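Local atomic coordinates of adenosine monophosphate-protein transferase FICD homolog (Caenorhabditis elegans, PDB entry 5JJ6), a protein that belongs to the Fic/DOC family and carries an all-helical Fido domain, present here in an assembly of two copies. Residues Glu135-Tyr140 against Gly180-Leu185; Gly149-Leu154 against Ile172-Glu177; Arg158-Ser163 against Asn176-Met181; Arg186-Ser191 against Leu292-Met297; Arg210-Asn215 against Gly285-Leu290. One frame throughout, in Å; residues are numbered along the deposited sequence.

Contact 1 of 5, residues Glu135-Tyr140 against Gly180-Leu185; sequences ETYFLY and GMDAAL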
# COMPACT_ATOMS: atom_id res chain seq x y z
N GLU B 135 -20.97 -8.28 11.44
CA GLU B 135 -21.51 -7.96 10.12
C GLU B 135 -21.39 -6.44 9.84
O GLU B 135 -21.24 -6.00 8.68
CB GLU B 135 -22.97 -8.42 10.01
N THR B 136 -21.43 -5.66 10.91
CA THR B 136 -21.38 -4.21 10.83
C THR B 136 -20.03 -3.73 10.28
O THR B 136 -19.96 -2.67 9.67
CB THR B 136 -21.65 -3.58 12.24
OG1 THR B 136 -23.07 -3.45 12.44
CG2 THR B 136 -21.00 -2.20 12.40
N TYR B 137 -18.98 -4.53 10.44
CA TYR B 137 -17.70 -4.22 9.81
C TYR B 137 -17.84 -4.13 8.30
O TYR B 137 -17.43 -3.14 7.68
CB TYR B 137 -16.64 -5.26 10.15
CG TYR B 137 -15.94 -4.98 11.44
CD1 TYR B 137 -16.55 -5.28 12.65
CD2 TYR B 137 -14.67 -4.41 11.45
CE1 TYR B 137 -15.92 -5.02 13.85
CE2 TYR B 137 -14.03 -4.15 12.65
CZ TYR B 137 -14.66 -4.45 13.84
OH TYR B 137 -14.03 -4.20 15.04
N PHE B 138 -18.41 -5.17 7.73
CA PHE B 138 -18.57 -5.26 6.29
C PHE B 138 -19.49 -4.13 5.85
O PHE B 138 -19.20 -3.44 4.88
CB PHE B 138 -19.18 -6.61 5.89
CG PHE B 138 -18.55 -7.78 6.59
CD1 PHE B 138 -17.18 -7.82 6.81
CD2 PHE B 138 -19.34 -8.80 7.10
CE1 PHE B 138 -16.59 -8.88 7.49
CE2 PHE B 138 -18.76 -9.87 7.78
CZ PHE B 138 -17.38 -9.91 7.98
N LEU B 139 -20.57 -3.92 6.60
CA LEU B 139 -21.54 -2.89 6.26
C LEU B 139 -20.91 -1.49 6.21
O LEU B 139 -21.12 -0.70 5.26
CB LEU B 139 -22.70 -2.95 7.25
CG LEU B 139 -24.07 -2.54 6.72
CD1 LEU B 139 -24.37 -3.25 5.42
CD2 LEU B 139 -25.15 -2.82 7.75
N TYR B 140 -20.14 -1.19 7.25
CA TYR B 140 -19.46 0.08 7.33
C TYR B 140 -18.51 0.24 6.15
O TYR B 140 -18.58 1.24 5.42
CB TYR B 140 -18.69 0.22 8.65
CG TYR B 140 -18.05 1.59 8.81
CD1 TYR B 140 -16.82 1.87 8.22
CD2 TYR B 140 -18.71 2.61 9.49
CE1 TYR B 140 -16.25 3.12 8.34
CE2 TYR B 140 -18.14 3.86 9.62
CZ TYR B 140 -16.91 4.12 9.04
OH TYR B 140 -16.31 5.37 9.15
N GLY B 180 -7.92 -2.10 3.19
CA GLY B 180 -7.41 -0.97 3.95
C GLY B 180 -8.42 -0.36 4.91
O GLY B 180 -8.10 -0.12 6.07
N MET B 181 -9.64 -0.09 4.43
CA MET B 181 -10.65 0.48 5.30
C MET B 181 -10.95 -0.43 6.47
O MET B 181 -11.02 0.02 7.61
CB MET B 181 -11.95 0.76 4.55
CG MET B 181 -12.28 2.24 4.36
SD MET B 181 -12.29 3.32 5.83
CE MET B 181 -13.18 2.30 6.99
N ASP B 182 -11.11 -1.72 6.18
CA ASP B 182 -11.36 -2.71 7.23
C ASP B 182 -10.25 -2.64 8.29
O ASP B 182 -10.51 -2.67 9.49
CB ASP B 182 -11.47 -4.10 6.61
CG ASP B 182 -11.71 -5.20 7.64
OD1 ASP B 182 -12.81 -5.22 8.24
OD2 ASP B 182 -10.80 -6.04 7.85
N ALA B 183 -9.00 -2.54 7.82
CA ALA B 183 -7.86 -2.40 8.72
C ALA B 183 -8.00 -1.18 9.63
O ALA B 183 -7.86 -1.27 10.86
CB ALA B 183 -6.57 -2.31 7.93
N ALA B 184 -8.27 -0.03 9.01
CA ALA B 184 -8.44 1.21 9.74
C ALA B 184 -9.54 1.10 10.80
O ALA B 184 -9.37 1.54 11.93
CB ALA B 184 -8.74 2.36 8.79
N LEU B 185 -10.66 0.51 10.42
CA LEU B 185 -11.79 0.36 11.33
C LEU B 185 -11.43 -0.52 12.52
O LEU B 185 -11.78 -0.21 13.67
CB LEU B 185 -13.00 -0.20 10.57
CG LEU B 185 -14.33 -0.19 11.32
CD1 LEU B 185 -14.65 1.20 11.84
CD2 LEU B 185 -15.43 -0.66 10.41
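Leu185 pushes its CD2 methyl between the rings of Tyr137 and Tyr140. Leu185 CD2 lies 3.6 Å from Tyr140 CD1 and 4.0 Å from Tyr137 CD2, while Leu185 CD1 stands over one face of the Tyr140 ring, toward its rim. At the edge of that ring, close to its plane, Met181 CE comes to 3.5 Å from Tyr140 CE1, delivered there by a side chain bent at both chi2 and chi3. Tyr140 reaches across because CG is anti to its backbone N (chi1 -175°). Asp182 OD1 lies 3.8 Å from Tyr137 CD2, the carboxylate steeply inclined to the ring. Behind this layer, the local axes of 135-140 and 180-185 are inclined at 127°, and Leu290 of helix 284-297 backs both Tyr140 and Met181. The union of the two segments is therefore essentially apolar, a leucine and a methionine methyl against aromatic carbons, with Asp182 OD1 alongside one ring and the Tyr137 hydroxyl bonded to Asn189, further along helix 172-191.

Contact 2 of 5, residues Gly149-Leu154 against Ile172-Glu177; sequences GNTLSL and IREHNE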
# COMPACT_ATOMS: atom_id res chain seq x y z
N GLY B 149 -16.85 6.21 -4.37
CA GLY B 149 -16.97 5.81 -5.76
C GLY B 149 -16.64 4.37 -6.12
O GLY B 149 -16.86 3.94 -7.26
N ASN B 150 -16.17 3.62 -5.13
CA ASN B 150 -15.84 2.20 -5.29
C ASN B 150 -17.04 1.40 -5.78
O ASN B 150 -18.14 1.53 -5.25
CB ASN B 150 -15.36 1.63 -3.95
CG ASN B 150 -14.64 0.31 -4.08
OD1 ASN B 150 -15.11 -0.62 -4.74
ND2 ASN B 150 -13.49 0.20 -3.42
N THR B 151 -16.83 0.57 -6.81
CA THR B 151 -17.94 -0.17 -7.41
C THR B 151 -18.12 -1.60 -6.87
O THR B 151 -18.99 -2.31 -7.34
CB THR B 151 -17.82 -0.25 -8.93
OG1 THR B 151 -16.79 -1.16 -9.28
CG2 THR B 151 -17.50 1.11 -9.52
N LEU B 152 -17.33 -2.01 -5.89
CA LEU B 152 -17.58 -3.32 -5.27
C LEU B 152 -18.95 -3.35 -4.60
O LEU B 152 -19.43 -2.35 -4.07
CB LEU B 152 -16.47 -3.67 -4.27
CG LEU B 152 -15.19 -4.14 -4.99
CD1 LEU B 152 -13.97 -4.30 -4.08
CD2 LEU B 152 -15.46 -5.42 -5.78
N SER B 153 -19.58 -4.51 -4.63
CA SER B 153 -20.88 -4.68 -4.02
C SER B 153 -20.74 -4.97 -2.55
O SER B 153 -19.63 -5.26 -2.06
CB SER B 153 -21.63 -5.84 -4.67
OG SER B 153 -21.32 -5.92 -6.05
N LEU B 154 -21.87 -4.92 -1.84
CA LEU B 154 -21.90 -5.34 -0.45
C LEU B 154 -21.51 -6.82 -0.38
O LEU B 154 -20.74 -7.22 0.48
CB LEU B 154 -23.29 -5.12 0.17
CG LEU B 154 -23.46 -5.65 1.60
CD1 LEU B 154 -22.40 -5.08 2.54
CD2 LEU B 154 -24.84 -5.39 2.14
N ILE B 172 -8.12 -4.12 -8.88
CA ILE B 172 -7.26 -4.45 -7.74
C ILE B 172 -7.27 -3.34 -6.69
O ILE B 172 -7.23 -3.59 -5.46
CB ILE B 172 -5.82 -4.70 -8.21
CG1 ILE B 172 -5.81 -5.81 -9.27
CG2 ILE B 172 -4.91 -5.05 -7.06
CD1 ILE B 172 -4.52 -5.91 -10.06
N ARG B 173 -7.32 -2.11 -7.16
CA ARG B 173 -7.33 -0.96 -6.32
C ARG B 173 -8.54 -0.95 -5.44
O ARG B 173 -8.45 -0.61 -4.32
CB ARG B 173 -7.30 0.28 -7.18
CG ARG B 173 -7.09 1.59 -6.47
CD ARG B 173 -7.51 2.73 -7.35
NE ARG B 173 -8.96 2.88 -7.38
CZ ARG B 173 -9.73 2.61 -8.41
NH1 ARG B 173 -9.24 2.16 -9.54
NH2 ARG B 173 -11.02 2.79 -8.31
N GLU B 174 -9.68 -1.34 -5.95
CA GLU B 174 -10.90 -1.39 -5.15
C GLU B 174 -10.80 -2.44 -4.03
O GLU B 174 -11.24 -2.19 -2.88
CB GLU B 174 -12.13 -1.67 -6.02
CG GLU B 174 -12.35 -0.66 -7.13
CD GLU B 174 -13.64 -0.93 -7.91
OE1 GLU B 174 -13.68 -1.95 -8.65
OE2 GLU B 174 -14.58 -0.10 -7.79
N HIS B 175 -10.28 -3.62 -4.36
CA HIS B 175 -9.97 -4.62 -3.34
C HIS B 175 -9.12 -4.00 -2.23
O HIS B 175 -9.48 -4.04 -1.04
CB HIS B 175 -9.23 -5.82 -3.94
CG HIS B 175 -10.09 -6.67 -4.81
ND1 HIS B 175 -10.47 -6.30 -6.09
CD2 HIS B 175 -10.64 -7.89 -4.60
CE1 HIS B 175 -11.22 -7.25 -6.61
NE2 HIS B 175 -11.34 -8.22 -5.73
N ASN B 176 -8.00 -3.40 -2.63
CA ASN B 176 -7.09 -2.82 -1.65
C ASN B 176 -7.72 -1.73 -0.78
O ASN B 176 -7.35 -1.59 0.39
CB ASN B 176 -5.86 -2.26 -2.35
CG ASN B 176 -4.82 -3.31 -2.62
OD1 ASN B 176 -4.86 -4.40 -2.03
ND2 ASN B 176 -3.88 -3.00 -3.51
N GLU B 177 -8.66 -0.98 -1.35
CA GLU B 177 -9.42 0.02 -0.60
C GLU B 177 -10.32 -0.63 0.44
O GLU B 177 -10.36 -0.20 1.60
CB GLU B 177 -10.26 0.87 -1.55
CG GLU B 177 -9.45 1.97 -2.23
CD GLU B 177 -10.22 2.68 -3.35
OE1 GLU B 177 -11.44 2.43 -3.53
OE2 GLU B 177 -9.59 3.51 -4.05
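Asn150 and Thr151 meet Glu174 at an Asx turn between helices 127-148 and 154-162, just past a Schellman motif at Gly149. The sequence ending at Glu148 and Gly149 fits the (S/T)xxxE(G/N) motif known as inhibitory in Fic proteins, so the Asx turn of Asn150 probably follows directly on it. Within the turn, Asn150 OD1 takes the backbone N-H of Leu152 at 2.9 Å, in the carbonyl plane. Across the contact, Glu174 OE2 accepts twice: from Thr151 OG1 at 2.9 Å, through the syn lone pair, and from Thr151 N, nearly along the C-O axis; the modelled length of the latter is too short to be relied on. Thr151 OG1 is also bonded to Lys170. Weaker bonds come from Asn150 ND2, to Glu177 OE1 at a bent 126° and to Glu174 O at 3.3 Å. The amide of Asn150 lies 13° from the plane of the Glu174 carboxylate, but its OD1 and Glu174 OE2 are both acceptors and form no bond. The apolar part belongs to Leu152, which also touches Ile160 of helix 154-162. Leu152 CD1 sits over one face of the His175 ring and lies 3.8 Å from Glu174 CB.

Contact 3 of 5, residues Arg158-Ser163 against Asn176-Met181; sequences RAILES and NEVIGM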
# COMPACT_ATOMS: atom_id res chain seq x y z
N ARG B 158 -18.24 -8.21 1.38
CA ARG B 158 -18.33 -9.22 2.41
C ARG B 158 -17.44 -10.39 2.04
O ARG B 158 -16.65 -10.85 2.86
CB ARG B 158 -19.77 -9.67 2.60
CG ARG B 158 -19.92 -10.72 3.68
CD ARG B 158 -21.27 -11.39 3.56
NE ARG B 158 -22.23 -10.91 4.54
CZ ARG B 158 -22.41 -11.49 5.72
NH1 ARG B 158 -21.67 -12.55 6.05
NH2 ARG B 158 -23.30 -11.02 6.58
N ALA B 159 -17.55 -10.86 0.80
CA ALA B 159 -16.75 -11.99 0.34
C ALA B 159 -15.25 -11.74 0.51
O ALA B 159 -14.52 -12.63 0.94
CB ALA B 159 -17.06 -12.30 -1.10
N ILE B 160 -14.80 -10.55 0.15
CA ILE B 160 -13.40 -10.18 0.32
C ILE B 160 -12.98 -10.16 1.79
O ILE B 160 -11.92 -10.65 2.15
CB ILE B 160 -13.12 -8.80 -0.29
CG1 ILE B 160 -13.27 -8.84 -1.81
CG2 ILE B 160 -11.73 -8.29 0.08
CD1 ILE B 160 -13.13 -7.46 -2.44
N LEU B 161 -13.78 -9.53 2.65
CA LEU B 161 -13.35 -9.37 4.04
C LEU B 161 -13.53 -10.62 4.93
O LEU B 161 -12.68 -10.93 5.75
CB LEU B 161 -14.08 -8.17 4.66
CG LEU B 161 -13.73 -6.78 4.11
CD1 LEU B 161 -14.48 -5.67 4.85
CD2 LEU B 161 -12.24 -6.52 4.16
N GLU B 162 -14.61 -11.35 4.71
CA GLU B 162 -15.03 -12.43 5.61
C GLU B 162 -14.56 -13.81 5.14
O GLU B 162 -14.29 -14.70 5.94
CB GLU B 162 -16.56 -12.41 5.74
CG GLU B 162 -17.19 -13.64 6.38
CD GLU B 162 -18.54 -14.01 5.74
OE1 GLU B 162 -18.59 -14.23 4.50
OE2 GLU B 162 -19.55 -14.09 6.48
N SER B 163 -14.44 -13.97 3.82
CA SER B 163 -14.10 -15.24 3.21
C SER B 163 -12.72 -15.22 2.56
O SER B 163 -12.26 -16.26 2.08
CB SER B 163 -15.16 -15.64 2.20
OG SER B 163 -16.41 -15.79 2.85
N ASN B 176 -8.00 -3.40 -2.63
CA ASN B 176 -7.09 -2.82 -1.65
C ASN B 176 -7.72 -1.73 -0.78
O ASN B 176 -7.35 -1.59 0.39
CB ASN B 176 -5.86 -2.26 -2.35
CG ASN B 176 -4.82 -3.31 -2.62
OD1 ASN B 176 -4.86 -4.40 -2.03
ND2 ASN B 176 -3.88 -3.00 -3.51
N GLU B 177 -8.66 -0.98 -1.35
CA GLU B 177 -9.42 0.02 -0.60
C GLU B 177 -10.32 -0.63 0.44
O GLU B 177 -10.36 -0.20 1.60
CB GLU B 177 -10.26 0.87 -1.55
CG GLU B 177 -9.45 1.97 -2.23
CD GLU B 177 -10.22 2.68 -3.35
OE1 GLU B 177 -11.44 2.43 -3.53
OE2 GLU B 177 -9.59 3.51 -4.05
N VAL B 178 -11.01 -1.69 0.04
CA VAL B 178 -11.85 -2.43 0.98
C VAL B 178 -11.01 -2.94 2.15
O VAL B 178 -11.32 -2.67 3.33
CB VAL B 178 -12.57 -3.59 0.27
CG1 VAL B 178 -13.19 -4.55 1.25
CG2 VAL B 178 -13.64 -3.04 -0.66
N ILE B 179 -9.94 -3.65 1.82
CA ILE B 179 -9.05 -4.21 2.83
C ILE B 179 -8.46 -3.16 3.77
O ILE B 179 -8.51 -3.31 5.00
CB ILE B 179 -7.92 -5.04 2.17
CG1 ILE B 179 -8.53 -6.31 1.55
CG2 ILE B 179 -6.89 -5.45 3.18
CD1 ILE B 179 -7.88 -6.77 0.26
N GLY B 180 -7.92 -2.10 3.19
CA GLY B 180 -7.41 -0.97 3.95
C GLY B 180 -8.42 -0.36 4.91
O GLY B 180 -8.10 -0.12 6.07
N MET B 181 -9.64 -0.09 4.43
CA MET B 181 -10.65 0.48 5.30
C MET B 181 -10.95 -0.43 6.47
O MET B 181 -11.02 0.02 7.61
CB MET B 181 -11.95 0.76 4.55
CG MET B 181 -12.28 2.24 4.36
SD MET B 181 -12.29 3.32 5.83
CE MET B 181 -13.18 2.30 6.99
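A crossing of two helices in the all-helical Fido domain brings Leu161 and Ile160, on helix 154-162, against Val178 and Ile179 of helix 172-191. The local axes are 10.0 Å apart and cross at -51°, with Leu161 and Ile179 nearest in backbone register. Ile160 meets Ile179 at about a right angle: the CG2 branch of Ile160 rests 4.0 Å from Ile179 CG1, with Ile179 CD1 at nearly the same reach. The same CG2 methyl of Ile160 touches Val178 CG1 at 4.2 Å. All of these contacts are between aliphatic carbons. Leu152 covers both Ile160 and Val178, and Phe138 of helix 127-148 packs on Leu161, which ties the pair into the neighbouring helices. Ile179 also lies against Ile172 of the second subunit, placing this packing close to the dimer interface. Val178 CG1, anti to the backbone N (chi1 167°), projects at the isobutyl end of Leu161 and touches Leu161 CD2 at 3.6 Å and Leu161 CG at 3.7 Å.

Contact 4 of 5, residues Arg186-Ser191 against Leu292-Met297; sequences RFLNCS and LNLIMM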
# COMPACT_ATOMS: atom_id res chain seq x y z
N ARG B 186 -10.75 -1.64 12.25
CA ARG B 186 -10.36 -2.56 13.32
C ARG B 186 -9.42 -1.84 14.29
O ARG B 186 -9.52 -2.00 15.50
CB ARG B 186 -9.71 -3.83 12.75
CG ARG B 186 -10.74 -4.96 12.50
CD ARG B 186 -10.14 -6.29 11.99
NE ARG B 186 -9.28 -6.12 10.82
CZ ARG B 186 -7.96 -6.04 10.88
NH1 ARG B 186 -7.34 -6.12 12.06
NH2 ARG B 186 -7.24 -5.89 9.77
N PHE B 187 -8.51 -1.05 13.73
CA PHE B 187 -7.58 -0.26 14.52
C PHE B 187 -8.32 0.71 15.42
O PHE B 187 -8.00 0.89 16.60
CB PHE B 187 -6.63 0.50 13.61
CG PHE B 187 -5.78 1.47 14.32
CD1 PHE B 187 -4.79 1.03 15.18
CD2 PHE B 187 -5.97 2.83 14.16
CE1 PHE B 187 -3.97 1.94 15.86
CE2 PHE B 187 -5.17 3.75 14.83
CZ PHE B 187 -4.17 3.29 15.68
N LEU B 188 -9.31 1.36 14.83
CA LEU B 188 -10.16 2.29 15.55
C LEU B 188 -10.78 1.59 16.75
O LEU B 188 -10.71 2.10 17.87
CB LEU B 188 -11.24 2.83 14.62
CG LEU B 188 -12.16 3.95 15.09
CD1 LEU B 188 -12.52 4.81 13.91
CD2 LEU B 188 -13.41 3.39 15.72
N ASN B 189 -11.32 0.40 16.54
CA ASN B 189 -12.00 -0.29 17.64
C ASN B 189 -11.07 -0.88 18.70
O ASN B 189 -11.42 -0.92 19.88
CB ASN B 189 -12.91 -1.39 17.09
CG ASN B 189 -14.21 -0.85 16.55
OD1 ASN B 189 -14.80 0.05 17.13
ND2 ASN B 189 -14.68 -1.40 15.43
N CYS B 190 -9.90 -1.34 18.30
CA CYS B 190 -9.05 -2.04 19.24
C CYS B 190 -7.87 -1.23 19.76
O CYS B 190 -7.01 -1.76 20.46
CB CYS B 190 -8.57 -3.35 18.61
SG CYS B 190 -9.96 -4.50 18.33
N SER B 191 -7.80 0.05 19.43
CA SER B 191 -6.73 0.88 20.00
C SER B 191 -7.27 2.21 20.50
O SER B 191 -6.89 2.68 21.57
CB SER B 191 -5.60 1.11 18.99
OG SER B 191 -4.92 -0.11 18.75
N LEU B 292 -15.23 11.11 12.45
CA LEU B 292 -16.61 11.29 12.87
C LEU B 292 -17.01 10.11 13.73
O LEU B 292 -17.43 10.26 14.90
CB LEU B 292 -17.53 11.41 11.66
CG LEU B 292 -19.01 11.77 11.80
CD1 LEU B 292 -19.52 12.15 10.44
CD2 LEU B 292 -19.85 10.63 12.34
N ASN B 293 -16.85 8.92 13.15
CA ASN B 293 -17.25 7.70 13.82
C ASN B 293 -16.55 7.42 15.16
O ASN B 293 -17.18 7.01 16.13
CB ASN B 293 -17.04 6.51 12.92
CG ASN B 293 -17.62 5.28 13.49
OD1 ASN B 293 -18.82 5.24 13.79
ND2 ASN B 293 -16.78 4.27 13.70
N LEU B 294 -15.24 7.64 15.18
CA LEU B 294 -14.46 7.52 16.40
C LEU B 294 -15.08 8.39 17.48
O LEU B 294 -15.41 7.90 18.56
CB LEU B 294 -13.01 7.92 16.13
CG LEU B 294 -12.10 8.18 17.33
CD1 LEU B 294 -11.91 6.92 18.11
CD2 LEU B 294 -10.77 8.72 16.84
N ILE B 295 -15.23 9.67 17.19
CA ILE B 295 -15.87 10.60 18.14
C ILE B 295 -17.24 10.11 18.62
O ILE B 295 -17.55 10.16 19.80
CB ILE B 295 -16.03 11.98 17.52
CG1 ILE B 295 -14.67 12.56 17.18
CG2 ILE B 295 -16.79 12.90 18.45
CD1 ILE B 295 -14.79 13.93 16.64
N MET B 296 -18.06 9.61 17.70
CA MET B 296 -19.39 9.15 18.07
C MET B 296 -19.36 7.90 18.95
O MET B 296 -20.22 7.72 19.80
CB MET B 296 -20.19 8.83 16.81
CG MET B 296 -20.57 10.04 16.04
SD MET B 296 -21.91 10.80 16.93
CE MET B 296 -23.25 9.65 16.59
N MET B 297 -18.36 7.04 18.75
CA MET B 297 -18.26 5.79 19.50
C MET B 297 -17.71 6.02 20.91
O MET B 297 -18.15 5.36 21.86
CB MET B 297 -17.37 4.78 18.75
CG MET B 297 -17.99 4.23 17.46
SD MET B 297 -17.17 2.75 16.79
CE MET B 297 -17.78 1.47 17.89
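Asn293, facing Leu188, opens the contact along helix 284-297; the local axes of 186-191 and 292-297 are 27° apart, nearly in the same direction. Asn293 ND2 lies 4.0 Å from Leu188 CD2, a plain van der Waals touch; its OD1 is bonded to the backbone N of Val304, which fixes the amide from the other end. Leu294, next in line, presents its CB rather than its branched end: Leu188 CD1 rests 3.9 Å from Leu294 CB, while Leu294 itself packs further on Leu192 and Leu193. One turn later comes Met297. With CG anti to the carbonyl carbon (chi1 -70°) and the chain bent at chi3, Met297 SD is brought to 4.0 Å from Leu188 CD2, the methyl that also meets Asn293. Met297 CE continues past this point to Asn189 OD1, the two side chains crossing at about a right angle. Asn189 ND2 turns instead to Tyr137 on helix 127-148. Leu188 is thus gripped by three residues spaced along one helix surface, and Met208 of helix 202-213 also packs on it, bringing in a third helix. Adhesion here is by dispersion, while Asn293 OD1 and Asn189 ND2 make their hydrogen bonds outside the two segments.

Contact 5 of 5, residues Arg210-Asn215 against Gly285-Leu290; sequences RRVLGN and GRTARL. With SO4 (sulfate ion), chain D.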
# COMPACT_ATOMS: atom_id res chain seq x y z
N ARG B 210 -3.07 5.80 7.57
CA ARG B 210 -2.02 4.91 7.12
C ARG B 210 -2.67 3.57 6.87
O ARG B 210 -2.31 2.86 5.94
CB ARG B 210 -0.89 4.82 8.16
CG ARG B 210 0.23 3.88 7.80
CD ARG B 210 1.54 4.20 8.53
NE ARG B 210 2.68 3.75 7.72
CZ ARG B 210 3.63 4.55 7.23
NH1 ARG B 210 3.59 5.86 7.49
NH2 ARG B 210 4.61 4.04 6.49
N ARG B 211 -3.67 3.22 7.67
CA ARG B 211 -4.40 1.99 7.39
C ARG B 211 -5.46 2.13 6.28
O ARG B 211 -5.69 1.19 5.51
CB ARG B 211 -4.99 1.46 8.69
CG ARG B 211 -3.90 0.85 9.54
CD ARG B 211 -4.32 0.53 10.95
NE ARG B 211 -3.29 -0.25 11.63
CZ ARG B 211 -2.16 0.25 12.12
NH1 ARG B 211 -1.92 1.55 12.00
NH2 ARG B 211 -1.28 -0.54 12.72
N VAL B 212 -6.11 3.29 6.19
CA VAL B 212 -7.08 3.57 5.13
C VAL B 212 -6.44 3.41 3.76
O VAL B 212 -7.02 2.78 2.87
CB VAL B 212 -7.69 4.99 5.25
CG1 VAL B 212 -8.32 5.42 3.94
CG2 VAL B 212 -8.72 5.04 6.34
N LEU B 213 -5.27 4.01 3.58
CA LEU B 213 -4.65 4.04 2.25
C LEU B 213 -3.48 3.07 2.10
O LEU B 213 -2.89 2.99 1.02
CB LEU B 213 -4.16 5.45 1.92
CG LEU B 213 -5.18 6.40 1.31
CD1 LEU B 213 -4.44 7.51 0.60
CD2 LEU B 213 -6.08 5.64 0.35
N GLY B 214 -3.13 2.37 3.17
CA GLY B 214 -1.97 1.49 3.18
C GLY B 214 -1.82 0.55 1.99
O GLY B 214 -0.80 0.55 1.30
N ASN B 215 -2.82 -0.30 1.78
CA ASN B 215 -2.78 -1.23 0.66
C ASN B 215 -2.97 -0.55 -0.69
O ASN B 215 -2.27 -0.86 -1.65
CB ASN B 215 -3.81 -2.33 0.85
CG ASN B 215 -3.65 -3.04 2.17
OD1 ASN B 215 -4.24 -2.67 3.18
ND2 ASN B 215 -2.83 -4.08 2.18
N GLY B 285 -11.87 12.27 2.72
CA GLY B 285 -13.26 12.01 3.07
C GLY B 285 -13.47 10.76 3.91
O GLY B 285 -14.21 10.79 4.90
N ARG B 286 -12.84 9.65 3.50
CA ARG B 286 -12.91 8.39 4.25
C ARG B 286 -12.37 8.54 5.67
O ARG B 286 -12.98 8.06 6.63
CB ARG B 286 -12.14 7.28 3.53
CG ARG B 286 -12.89 6.56 2.41
CD ARG B 286 -11.93 5.67 1.65
NE ARG B 286 -11.27 6.46 0.62
CZ ARG B 286 -10.22 6.06 -0.09
NH1 ARG B 286 -9.67 4.87 0.10
NH2 ARG B 286 -9.71 6.89 -0.99
N THR B 287 -11.22 9.19 5.80
CA THR B 287 -10.62 9.40 7.10
C THR B 287 -11.48 10.31 7.97
O THR B 287 -11.55 10.12 9.18
CB THR B 287 -9.21 9.97 6.97
OG1 THR B 287 -8.48 9.21 6.00
CG2 THR B 287 -8.48 9.93 8.32
N ALA B 288 -12.10 11.30 7.35
CA ALA B 288 -13.02 12.22 8.02
C ALA B 288 -14.27 11.52 8.55
O ALA B 288 -14.77 11.84 9.63
CB ALA B 288 -13.41 13.34 7.08
N ARG B 289 -14.83 10.61 7.74
CA ARG B 289 -15.98 9.86 8.20
C ARG B 289 -15.54 8.95 9.32
O ARG B 289 -16.30 8.65 10.25
CB ARG B 289 -16.64 9.07 7.06
CG ARG B 289 -17.28 9.97 6.03
CD ARG B 289 -18.10 9.23 5.00
NE ARG B 289 -17.31 8.46 4.05
CZ ARG B 289 -16.61 9.01 3.06
NH1 ARG B 289 -16.58 10.32 2.92
NH2 ARG B 289 -15.92 8.23 2.24
N LEU B 290 -14.30 8.49 9.23
CA LEU B 290 -13.75 7.61 10.24
C LEU B 290 -13.65 8.36 11.56
O LEU B 290 -14.08 7.87 12.60
CB LEU B 290 -12.39 7.09 9.81
CG LEU B 290 -12.02 5.69 10.29
CD1 LEU B 290 -13.06 4.67 9.89
CD2 LEU B 290 -10.65 5.34 9.74
S SO4 D . -11.60 10.32 -0.51
O1 SO4 D . -13.01 10.17 -0.89
O2 SO4 D . -11.18 11.74 -0.43
O3 SO4 D . -10.68 9.66 -1.46
O4 SO4 D . -11.52 9.68 0.81
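Val212 and Leu213 lie beside the guanidinium of Arg286, which belongs to the Fic signature sequence HPFTDGNGRTAR at the start of helix 284-297. Leu213 crosses the arginine at about a right angle, Leu213 CD2 lying 3.7 Å from Arg286 NH1; Val212 comes obliquely, with Val212 CG1 at 4.1 Å from the same nitrogen. The other Val212 branch points to a neighbouring part of the helix: the Val212 and Leu290 side chains slide past each other in opposite directions, Val212 CG2 3.9 Å from Leu290 CD2, and CG2 also skirts Thr287. Thr287 OG1 is itself tied to Gly283 O one turn back. Arg286 is bent at chi3 (-85°), which curls the guanidinium back so that a sulfate ion lies at its edge, near its plane. Arg286 NH2 donates to sulfate O3 at 3.0 Å, almost straight at 172°, and Arg286 NE donates to O4 at 3.2 Å. The backbone joins in: Arg286 N also reaches sulfate O4, at 3.0 Å, and Gly285 N gives a longer bond to O2. Glu177 of helix 172-191 packs on Arg286 as well. The sulfate, probably from the crystallisation liquor, marks an anion site to which the N-terminal backbone of helix 284-297 and Arg286 contribute; both would favour negative charge, while the valine and leucine pack obliquely beside the guanidinium, chiefly at NH1, which makes none of the bonds to the sulfate.

Helix 172-191 runs through contacts 1 to 4, and helix 284-297 through contacts 4 and 5. Contacts 1, 2 and 3 crowd together: contact 3 has its centre 8 Å from those of both contact 1 and contact 2 and shares residues with each. Contact 4 sits at the far end, about 22 Å from contact 2 between centres. Contact 5, which holds the sulfate, joins the group through Met181 CE against Leu290 CD1 at 3.7 Å and Glu177 CG against Arg286 NH1, also 3.7 Å. Glu177 thus stands between the Asn150 loop and the anion-binding arginine. Contacts 2, 3 and 5 also touch the second subunit, with Asn176 and Asn215 each pairing with its own copy there.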